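Local coordinates for IclR family transcriptional regulator (Brucella abortus, PDB 5WHM), which probably acts as an IclR-type transcriptional repressor, binding DNA through a winged helix-turn-helix domain under the control of a C-terminal effector-sensing domain, at residues R28-F36 with I48-T58; T63-L72 with Y81-L90. All blocks are in the same frame, centred on the assembly; numbering follows the deposited sequence. Where two conformers were deposited one is given.

Both contacts lie in the N-terminal winged helix-turn-helix domain, their centres about 14 Å apart and on the same side of the chain's centre. They follow in series: contact 1 closes before contact 2 opens, and helix 56-69 serves both, beginning in contact 1 and ending in contact 2. Contact 1 sets helix 24-33 against the helix-turn-helix; contact 2 joins the end of helix 56-69 to the second strand of the wing hairpin and the residues after it. Phe36 and Leu33 of contact 1 pack on Leu72 and Leu83 of contact 2, giving a continuous apolar interior, and both contacts reach the second subunit. The probable recognition helix is thus packed at both ends.

Contact 1: R28-F36 with I48-T58; sequences RGLEVLRCF and IAHKTGLPKPT. With ACY (acetic acid), chain K.
In the helix-turn-helix of this IclR-type regulator, helix 24-33 packs across helix 45-52 and the turn leading into helix 56-69, the probable recognition helix. The short axes of 28-33 and 48-52 pass 10.2 Å apart at 108°. At the centre the Thr52 methyl CG2 meets Cys35 SG at 3.5 Å, and Lys51 CD lies against the same sulfur at 3.8 Å; cysteine, small and at ease among apolar groups, is touched by both neighbours. Threonine suits its place because its two branches do different work. OG1, set between the backbone N and the carbonyl carbon (chi1 59°), bonds to Ile48 O at 2.7 Å, which Thr52 N reaches from the opposite face of the carbonyl plane. OG1 also accepts from Leu54 N in a nearly straight bond of 166°, an ST turn that carries the chain past Gly53, whose positive phi ends the helix.

Branched Ile48 spreads its two arms: CG2 reaches Val32 CG2 at 3.8 Å, the side chains crossing at about a right angle, and CD1 touches Phe36 CZ. Leu62 of helix 56-69 also packs on Val32. Lys51 bends at its last torsion, and a water that donates to Cys35 O accepts a weak bond from NZ; the main charged partner of NZ is Glu40.

At the other end, extended Arg28 runs past Leu54, whose CD2 sits over one face of the guanidinium, 3.6 Å from NE. A long chain ending in a flat guanidinium suits the place: CG and CD lie against the Leu54 methyls, while the partly exposed residue keeps its charge near solvent. An acetic acid molecule, probably from the crystallisation liquor, lies at the guanidinium edge, where Arg28 NH1 donates to its O over 3.0 Å.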
loop_
_atom_site.group_PDB
_atom_site.type_symbol
_atom_site.label_atom_id
_atom_site.label_comp_id
_atom_site.label_asym_id
_atom_site.label_seq_id
_atom_site.Cartn_x
_atom_site.Cartn_y
_atom_site.Cartn_z
ATOM N N ARG C 28 -14.659 -13.577 -1.573
ATOM C CA ARG C 28 -13.892 -14.657 -0.963
ATOM C C ARG C 28 -12.398 -14.487 -1.226
ATOM O O ARG C 28 -11.571 -14.765 -0.351
ATOM C CB ARG C 28 -14.366 -16.011 -1.492
ATOM C CG ARG C 28 -15.741 -16.482 -0.998
ATOM C CD ARG C 28 -16.070 -17.818 -1.692
ATOM N NE ARG C 28 -17.314 -18.324 -1.133
ATOM C CZ ARG C 28 -17.936 -19.415 -1.546
ATOM N NH1 ARG C 28 -17.433 -20.126 -2.553
ATOM N NH2 ARG C 28 -19.052 -19.775 -0.952
ATOM N N GLY C 29 -12.033 -14.070 -2.440
ATOM C CA GLY C 29 -10.626 -13.817 -2.729
ATOM C C GLY C 29 -10.049 -12.672 -1.914
ATOM O O GLY C 29 -8.906 -12.744 -1.454
ATOM N N LEU C 30 -10.821 -11.593 -1.730
ATOM C CA LEU C 30 -10.299 -10.489 -0.917
ATOM C C LEU C 30 -10.197 -10.891 0.549
ATOM O O LEU C 30 -9.267 -10.460 1.248
ATOM C CB LEU C 30 -11.179 -9.253 -1.063
ATOM C CG LEU C 30 -11.023 -8.614 -2.451
ATOM C CD1 LEU C 30 -12.182 -7.688 -2.716
ATOM C CD2 LEU C 30 -9.743 -7.825 -2.507
ATOM N N GLU C 31 -11.122 -11.730 1.020
ATOM C CA GLU C 31 -11.019 -12.271 2.374
ATOM C C GLU C 31 -9.754 -13.122 2.533
ATOM O O GLU C 31 -9.108 -13.091 3.588
ATOM C CB GLU C 31 -12.274 -13.084 2.666
ATOM C CG GLU C 31 -12.765 -13.070 4.075
ATOM C CD GLU C 31 -12.880 -11.667 4.710
ATOM O OE1 GLU C 31 -13.462 -10.734 4.122
ATOM O OE2 GLU C 31 -12.388 -11.517 5.831
ATOM N N VAL C 32 -9.385 -13.898 1.504
ATOM C CA VAL C 32 -8.104 -14.608 1.516
ATOM C C VAL C 32 -6.940 -13.617 1.633
ATOM O O VAL C 32 -6.029 -13.797 2.446
ATOM C CB VAL C 32 -7.957 -15.490 0.251
ATOM C CG1 VAL C 32 -6.481 -15.951 0.068
ATOM C CG2 VAL C 32 -8.920 -16.708 0.307
ATOM N N LEU C 33 -6.935 -12.571 0.806
ATOM C CA LEU C 33 -5.832 -11.610 0.886
ATOM C C LEU C 33 -5.786 -10.920 2.246
ATOM O O LEU C 33 -4.698 -10.598 2.737
ATOM C CB LEU C 33 -5.948 -10.556 -0.215
ATOM C CG LEU C 33 -5.683 -11.061 -1.633
ATOM C CD1 LEU C 33 -6.061 -9.962 -2.640
ATOM C CD2 LEU C 33 -4.197 -11.482 -1.755
ATOM N N ARG C 34 -6.943 -10.724 2.890
ATOM C CA ARG C 34 -6.941 -10.097 4.220
ATOM C C ARG C 34 -6.365 -10.996 5.310
ATOM O O ARG C 34 -6.146 -10.512 6.431
ATOM C CB ARG C 34 -8.354 -9.691 4.631
ATOM C CG ARG C 34 -8.936 -8.499 3.895
ATOM C CD ARG C 34 -10.235 -8.060 4.605
ATOM N NE ARG C 34 -10.815 -6.842 4.041
ATOM C CZ ARG C 34 -10.714 -5.629 4.592
ATOM N NH1 ARG C 34 -11.283 -4.571 4.000
ATOM N NH2 ARG C 34 -10.055 -5.473 5.738
ATOM N N CYS C 35 -6.153 -12.287 5.034
ATOM C CA CYS C 35 -5.555 -13.177 6.031
ATOM C C CYS C 35 -4.107 -12.820 6.304
ATOM O O CYS C 35 -3.579 -13.176 7.357
ATOM C CB CYS C 35 -5.602 -14.629 5.555
ATOM S SG CYS C 35 -7.230 -15.328 5.638
ATOM N N PHE C 36 -3.444 -12.188 5.336
ATOM C CA PHE C 36 -2.042 -11.808 5.457
ATOM C C PHE C 36 -1.954 -10.468 6.170
ATOM O O PHE C 36 -2.682 -9.522 5.836
ATOM C CB PHE C 36 -1.381 -11.747 4.076
ATOM C CG PHE C 36 -1.347 -13.084 3.365
ATOM C CD1 PHE C 36 -2.445 -13.522 2.652
ATOM C CD2 PHE C 36 -0.221 -13.908 3.431
ATOM C CE1 PHE C 36 -2.443 -14.767 2.009
ATOM C CE2 PHE C 36 -0.193 -15.136 2.771
ATOM C CZ PHE C 36 -1.302 -15.574 2.060
ATOM N N ILE C 48 -5.413 -20.777 5.719
ATOM C CA ILE C 48 -6.353 -19.829 5.131
ATOM C C ILE C 48 -7.781 -20.363 5.229
ATOM O O ILE C 48 -8.716 -19.598 5.492
ATOM C CB ILE C 48 -5.941 -19.489 3.687
ATOM C CG1 ILE C 48 -4.604 -18.723 3.697
ATOM C CG2 ILE C 48 -7.020 -18.654 2.988
ATOM C CD1 ILE C 48 -3.954 -18.614 2.335
ATOM N N ALA C 49 -7.974 -21.676 5.049
ATOM C CA ALA C 49 -9.304 -22.260 5.234
ATOM C C ALA C 49 -9.772 -22.094 6.671
ATOM O O ALA C 49 -10.956 -21.822 6.923
ATOM C CB ALA C 49 -9.309 -23.753 4.876
ATOM N N HIS C 50 -8.869 -22.300 7.632
ATOM C CA HIS C 50 -9.270 -22.164 9.028
ATOM C C HIS C 50 -9.653 -20.721 9.334
ATOM O O HIS C 50 -10.682 -20.470 9.964
ATOM C CB HIS C 50 -8.162 -22.647 9.959
ATOM C CG HIS C 50 -8.482 -22.454 11.412
ATOM N ND1 HIS C 50 -8.252 -21.267 12.078
ATOM C CD2 HIS C 50 -9.054 -23.286 12.316
ATOM C CE1 HIS C 50 -8.654 -21.381 13.333
ATOM N NE2 HIS C 50 -9.140 -22.597 13.504
ATOM N N LYS C 51 -8.848 -19.753 8.864
ATOM C CA LYS C 51 -9.114 -18.342 9.151
ATOM C C LYS C 51 -10.404 -17.855 8.501
ATOM O O LYS C 51 -11.115 -17.017 9.070
ATOM C CB LYS C 51 -7.959 -17.466 8.653
ATOM C CG LYS C 51 -6.682 -17.537 9.471
ATOM C CD LYS C 51 -5.627 -16.597 8.800
ATOM C CE LYS C 51 -4.288 -16.630 9.515
ATOM N NZ LYS C 51 -4.471 -16.307 10.925
ATOM N N THR C 52 -10.675 -18.287 7.275
ATOM C CA THR C 52 -11.810 -17.767 6.529
ATOM C C THR C 52 -13.078 -18.583 6.720
ATOM O O THR C 52 -14.160 -18.075 6.420
ATOM C CB THR C 52 -11.510 -17.734 5.034
ATOM O OG1 THR C 52 -11.207 -19.070 4.581
ATOM C CG2 THR C 52 -10.352 -16.716 4.697
ATOM N N GLY C 53 -12.970 -19.831 7.173
ATOM C CA GLY C 53 -14.103 -20.738 7.194
ATOM C C GLY C 53 -14.433 -21.381 5.852
ATOM O O GLY C 53 -15.323 -22.228 5.799
ATOM N N LEU C 54 -13.735 -21.025 4.770
ATOM C CA LEU C 54 -14.031 -21.601 3.459
ATOM C C LEU C 54 -13.454 -23.014 3.343
ATOM O O LEU C 54 -12.393 -23.315 3.907
ATOM C CB LEU C 54 -13.448 -20.728 2.344
ATOM C CG LEU C 54 -14.013 -19.308 2.229
ATOM C CD1 LEU C 54 -13.125 -18.397 1.361
ATOM C CD2 LEU C 54 -15.464 -19.365 1.713
ATOM N N PRO C 55 -14.095 -23.885 2.565
ATOM C CA PRO C 55 -13.505 -25.211 2.310
ATOM C C PRO C 55 -12.135 -25.111 1.635
ATOM O O PRO C 55 -11.857 -24.205 0.840
ATOM C CB PRO C 55 -14.535 -25.890 1.392
ATOM C CG PRO C 55 -15.810 -25.116 1.586
ATOM C CD PRO C 55 -15.368 -23.694 1.848
ATOM N N LYS C 56 -11.277 -26.076 1.950
ATOM C CA LYS C 56 -9.941 -26.111 1.357
ATOM C C LYS C 56 -9.914 -26.125 -0.178
ATOM O O LYS C 56 -9.070 -25.409 -0.747
ATOM C CB LYS C 56 -9.162 -27.307 1.931
ATOM C CG LYS C 56 -7.640 -27.101 1.912
ATOM C CD LYS C 56 -6.878 -28.394 2.231
ATOM C CE LYS C 56 -5.389 -28.279 1.895
ATOM N NZ LYS C 56 -4.801 -29.587 1.422
ATOM N N PRO C 57 -10.755 -26.885 -0.908
ATOM C CA PRO C 57 -10.716 -26.769 -2.384
ATOM C C PRO C 57 -11.075 -25.372 -2.863
ATOM O O PRO C 57 -10.557 -24.915 -3.887
ATOM C CB PRO C 57 -11.743 -27.812 -2.870
ATOM C CG PRO C 57 -11.996 -28.710 -1.695
ATOM C CD PRO C 57 -11.771 -27.863 -0.463
ATOM N N THR C 58 -11.939 -24.664 -2.131
ATOM C CA THR C 58 -12.294 -23.303 -2.518
ATOM C C THR C 58 -11.113 -22.365 -2.335
ATOM O O THR C 58 -10.780 -21.576 -3.228
ATOM C CB THR C 58 -13.486 -22.842 -1.687
ATOM O OG1 THR C 58 -14.601 -23.650 -2.028
ATOM C CG2 THR C 58 -13.823 -21.371 -1.956
HETATM C C ACY K . -14.598 -19.632 -5.416
HETATM O O ACY K . -15.533 -19.284 -4.675
HETATM O OXT ACY K . -14.071 -20.763 -5.648
HETATM C CH3 ACY K . -14.065 -18.486 -6.140
HETATM O O HOH W 1 -4.800 -13.294 9.839
#

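Contact 2: T63-L72 with Y81-L90; sequences THTLVRLGYL and YQLDIGILRL. With EDO (1,2-ethanediol), chain I.
With chi1 at -52°, Tyr81 sets its CG anti to its own carbonyl carbon, and the ring reaches helix 56-69, where Thr63 CB stands over one face, offset toward the rim. This is a CH-pi contact, 3.9 Å from CB to the ring centroid. A water bridges the two hydroxyls, donating to Thr63 OG1, which also bonds to Asn45. From the helix the branched side chain of Val67 presents CG2 obliquely to the same ring, 3.7 Å from CD1 and close to CE1. Leu72 CD1 approaches obliquely as well, near Tyr81 CB, while CD2 packs on Leu83.

The helix ends in a Schellman motif at Gly70, which takes a positive phi that would bring a side chain too close to the carbonyl of Leu69. From there the chain enters the wing of the winged helix-turn-helix, where Leu72 and Leu83 form an antiparallel non-hydrogen-bonded pair and Leu72 CA lies 3.2 Å from Gln82 O as a CA-H...O contact. Two backbone bonds tie the strand's exit to this turn: Asp84 N donates to Tyr71 O at 2.9 Å, and Gly86 N to Gly70 O at 3.1 Å, rather bent at 136°. Gly86 suits the spot because a CB would clash with Gly70 O.

Gly86 O lies at the edge of the Tyr71 ring, near its plane, 3.4 Å from CE1; Leu90 CD2 reaches the ring obliquely, and Ile87 CD1 packs on Tyr71 CB. The Tyr71 hydroxyl lies close to Arg34 NE of the second subunit. Asp84 works in several directions: OD1 receives Ile85 N at 2.7 Å from above the carboxylate plane and pairs with Arg73, while OD2 and Leu72 O share a water that donates to both.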
loop_
_atom_site.group_PDB
_atom_site.type_symbol
_atom_site.label_atom_id
_atom_site.label_comp_id
_atom_site.label_asym_id
_atom_site.label_seq_id
_atom_site.Cartn_x
_atom_site.Cartn_y
_atom_site.Cartn_z
ATOM N N THR C 63 -6.252 -19.094 -4.104
ATOM C CA THR C 63 -4.818 -18.837 -4.036
ATOM C C THR C 63 -4.137 -19.138 -5.367
ATOM O O THR C 63 -3.232 -18.402 -5.769
ATOM C CB THR C 63 -4.144 -19.621 -2.897
ATOM O OG1 THR C 63 -4.399 -21.009 -3.038
ATOM C CG2 THR C 63 -4.639 -19.165 -1.472
ATOM N N HIS C 64 -4.546 -20.212 -6.057
ATOM C CA HIS C 64 -4.002 -20.481 -7.394
ATOM C C HIS C 64 -4.213 -19.288 -8.314
ATOM O O HIS C 64 -3.290 -18.854 -9.021
ATOM C CB HIS C 64 -4.658 -21.729 -7.992
ATOM C CG HIS C 64 -4.412 -21.888 -9.463
ATOM N ND1 HIS C 64 -3.250 -22.433 -9.960
ATOM C CD2 HIS C 64 -5.174 -21.569 -10.540
ATOM C CE1 HIS C 64 -3.310 -22.460 -11.286
ATOM N NE2 HIS C 64 -4.474 -21.956 -11.664
ATOM N N THR C 65 -5.439 -18.748 -8.317
ATOM C CA THR C 65 -5.741 -17.565 -9.120
ATOM C C THR C 65 -4.860 -16.373 -8.724
ATOM O O THR C 65 -4.326 -15.659 -9.585
ATOM C CB THR C 65 -7.230 -17.244 -8.945
ATOM O OG1 THR C 65 -7.963 -18.391 -9.352
ATOM C CG2 THR C 65 -7.671 -16.012 -9.766
ATOM N N LEU C 66 -4.737 -16.114 -7.420
ATOM C CA LEU C 66 -3.972 -14.956 -6.963
ATOM C C LEU C 66 -2.496 -15.095 -7.338
ATOM O O LEU C 66 -1.844 -14.105 -7.687
ATOM C CB LEU C 66 -4.162 -14.775 -5.436
ATOM C CG LEU C 66 -5.587 -14.354 -5.061
ATOM C CD1 LEU C 66 -5.857 -14.523 -3.518
ATOM C CD2 LEU C 66 -5.837 -12.905 -5.491
ATOM N N VAL C 67 -1.957 -16.321 -7.291
ATOM C CA VAL C 67 -0.576 -16.540 -7.736
ATOM C C VAL C 67 -0.429 -16.281 -9.238
ATOM O O VAL C 67 0.503 -15.597 -9.678
ATOM C CB VAL C 67 -0.110 -17.954 -7.346
ATOM C CG1 VAL C 67 1.288 -18.268 -7.968
ATOM C CG2 VAL C 67 -0.098 -18.076 -5.804
ATOM N N ARG C 68 -1.340 -16.812 -10.054
ATOM C CA ARG C 68 -1.179 -16.584 -11.491
ATOM C C ARG C 68 -1.254 -15.099 -11.827
ATOM O O ARG C 68 -0.633 -14.648 -12.795
ATOM C CB ARG C 68 -2.223 -17.360 -12.291
ATOM C CG ARG C 68 -1.976 -18.850 -12.304
ATOM C CD ARG C 68 -2.675 -19.530 -13.474
ATOM N NE ARG C 68 -2.187 -19.052 -14.765
ATOM C CZ ARG C 68 -2.801 -19.287 -15.920
ATOM N NH1 ARG C 68 -3.936 -19.985 -15.921
ATOM N NH2 ARG C 68 -2.289 -18.815 -17.062
ATOM N N LEU C 69 -2.001 -14.329 -11.036
ATOM C CA LEU C 69 -2.189 -12.915 -11.300
ATOM C C LEU C 69 -1.054 -12.055 -10.756
ATOM O O LEU C 69 -0.951 -10.905 -11.165
ATOM C CB LEU C 69 -3.522 -12.444 -10.670
ATOM C CG LEU C 69 -4.844 -12.935 -11.289
ATOM C CD1 LEU C 69 -6.052 -12.586 -10.343
ATOM C CD2 LEU C 69 -5.007 -12.291 -12.636
ATOM N N GLY C 70 -0.222 -12.580 -9.853
ATOM C CA GLY C 70 0.860 -11.804 -9.266
ATOM C C GLY C 70 0.532 -11.135 -7.944
ATOM O O GLY C 70 1.326 -10.304 -7.495
ATOM N N TYR C 71 -0.618 -11.444 -7.320
ATOM C CA TYR C 71 -0.941 -10.901 -5.984
ATOM C C TYR C 71 -0.423 -11.765 -4.849
ATOM O O TYR C 71 -0.260 -11.268 -3.723
ATOM C CB TYR C 71 -2.457 -10.749 -5.797
ATOM C CG TYR C 71 -3.047 -9.862 -6.858
ATOM C CD1 TYR C 71 -2.718 -8.498 -6.913
ATOM C CD2 TYR C 71 -3.941 -10.379 -7.808
ATOM C CE1 TYR C 71 -3.231 -7.680 -7.907
ATOM C CE2 TYR C 71 -4.466 -9.560 -8.805
ATOM C CZ TYR C 71 -4.101 -8.212 -8.837
ATOM O OH TYR C 71 -4.621 -7.377 -9.804
ATOM N N LEU C 72 -0.259 -13.064 -5.077
ATOM C CA LEU C 72 0.439 -13.927 -4.138
ATOM C C LEU C 72 1.648 -14.504 -4.839
ATOM O O LEU C 72 1.656 -14.645 -6.061
ATOM C CB LEU C 72 -0.440 -15.089 -3.635
ATOM C CG LEU C 72 -1.632 -14.737 -2.742
ATOM C CD1 LEU C 72 -2.326 -16.078 -2.405
ATOM C CD2 LEU C 72 -1.153 -14.044 -1.437
ATOM N N TYR C 81 2.322 -19.452 0.781
ATOM C CA TYR C 81 2.078 -18.208 0.062
ATOM C C TYR C 81 2.507 -16.982 0.869
ATOM O O TYR C 81 2.483 -16.977 2.107
ATOM C CB TYR C 81 0.597 -18.025 -0.287
ATOM C CG TYR C 81 0.023 -19.231 -1.003
ATOM C CD1 TYR C 81 0.195 -19.405 -2.387
ATOM C CD2 TYR C 81 -0.642 -20.211 -0.295
ATOM C CE1 TYR C 81 -0.338 -20.549 -3.050
ATOM C CE2 TYR C 81 -1.159 -21.344 -0.929
ATOM C CZ TYR C 81 -1.000 -21.503 -2.298
ATOM O OH TYR C 81 -1.510 -22.643 -2.888
ATOM N N GLN C 82 2.835 -15.915 0.132
ATOM C CA GLN C 82 3.037 -14.579 0.680
ATOM C C GLN C 82 2.438 -13.583 -0.291
ATOM O O GLN C 82 2.327 -13.871 -1.497
ATOM C CB GLN C 82 4.524 -14.257 0.878
ATOM C CG GLN C 82 5.235 -15.118 1.826
ATOM C CD GLN C 82 6.598 -14.549 2.138
ATOM O OE1 GLN C 82 7.430 -14.386 1.246
ATOM N NE2 GLN C 82 6.829 -14.219 3.406
ATOM N N LEU C 83 2.062 -12.411 0.226
ATOM C CA LEU C 83 1.619 -11.321 -0.647
ATOM C C LEU C 83 2.751 -10.964 -1.615
ATOM O O LEU C 83 3.927 -10.970 -1.244
ATOM C CB LEU C 83 1.249 -10.064 0.168
ATOM C CG LEU C 83 0.015 -10.244 1.086
ATOM C CD1 LEU C 83 -0.146 -8.984 1.962
ATOM C CD2 LEU C 83 -1.241 -10.499 0.250
ATOM N N ASP C 84 2.386 -10.571 -2.837
ATOM C CA ASP C 84 3.404 -10.214 -3.815
ATOM C C ASP C 84 3.150 -8.809 -4.377
ATOM O O ASP C 84 2.156 -8.140 -4.052
ATOM C CB ASP C 84 3.469 -11.276 -4.934
ATOM C CG ASP C 84 4.833 -11.314 -5.664
ATOM O OD1 ASP C 84 5.762 -10.518 -5.371
ATOM O OD2 ASP C 84 4.960 -12.188 -6.546
ATOM N N ILE C 85 4.085 -8.393 -5.246
ATOM C CA ILE C 85 4.219 -7.013 -5.717
ATOM C C ILE C 85 2.932 -6.501 -6.331
ATOM O O ILE C 85 2.642 -5.297 -6.273
ATOM C CB ILE C 85 5.351 -6.904 -6.772
ATOM C CG1 ILE C 85 6.654 -7.534 -6.261
ATOM C CG2 ILE C 85 5.539 -5.423 -7.195
ATOM C CD1 ILE C 85 7.074 -7.026 -4.859
ATOM N N GLY C 86 2.169 -7.376 -6.990
ATOM C CA GLY C 86 0.968 -6.884 -7.627
ATOM C C GLY C 86 -0.017 -6.269 -6.656
ATOM O O GLY C 86 -0.847 -5.458 -7.069
ATOM N N ILE C 87 0.096 -6.580 -5.363
ATOM C CA ILE C 87 -0.788 -5.929 -4.377
ATOM C C ILE C 87 -0.639 -4.406 -4.444
ATOM O O ILE C 87 -1.624 -3.660 -4.314
ATOM C CB ILE C 87 -0.494 -6.468 -2.958
ATOM C CG1 ILE C 87 -0.869 -7.957 -2.830
ATOM C CG2 ILE C 87 -1.213 -5.653 -1.852
ATOM C CD1 ILE C 87 -2.400 -8.213 -2.819
ATOM N N LEU C 88 0.586 -3.911 -4.676
ATOM C CA LEU C 88 0.789 -2.452 -4.664
ATOM C C LEU C 88 0.136 -1.749 -5.845
ATOM O O LEU C 88 -0.168 -0.556 -5.750
ATOM C CB LEU C 88 2.293 -2.096 -4.618
ATOM C CG LEU C 88 3.040 -2.676 -3.419
ATOM C CD1 LEU C 88 4.554 -2.449 -3.549
ATOM C CD2 LEU C 88 2.529 -2.049 -2.105
ATOM N N ARG C 89 -0.116 -2.454 -6.935
ATOM C CA ARG C 89 -0.756 -1.878 -8.112
ATOM C C ARG C 89 -2.253 -1.656 -7.904
ATOM O O ARG C 89 -2.916 -1.093 -8.785
ATOM C CB ARG C 89 -0.587 -2.810 -9.327
ATOM C CG ARG C 89 0.832 -3.292 -9.678
ATOM C CD ARG C 89 1.689 -2.149 -10.212
ATOM N NE ARG C 89 1.207 -1.461 -11.429
ATOM C CZ ARG C 89 1.457 -1.818 -12.696
ATOM N NH1 ARG C 89 1.015 -1.052 -13.690
ATOM N NH2 ARG C 89 2.105 -2.941 -13.002
ATOM N N LEU C 90 -2.819 -2.189 -6.833
ATOM C CA LEU C 90 -4.215 -1.909 -6.512
ATOM C C LEU C 90 -4.431 -0.489 -5.990
ATOM O O LEU C 90 -5.589 -0.071 -5.821
ATOM C CB LEU C 90 -4.711 -2.915 -5.472
ATOM C CG LEU C 90 -4.569 -4.401 -5.880
ATOM C CD1 LEU C 90 -4.928 -5.320 -4.691
ATOM C CD2 LEU C 90 -5.423 -4.708 -7.084
HETATM C C1 EDO I . 4.372 -9.899 -8.738
HETATM O O1 EDO I . 3.592 -9.322 -9.787
HETATM C C2 EDO I . 5.576 -10.636 -9.321
HETATM O O2 EDO I . 5.122 -11.600 -10.279
HETATM O O HOH W 2 -3.565 -23.399 -4.582
HETATM O O HOH W 3 3.292 -13.938 -7.987
#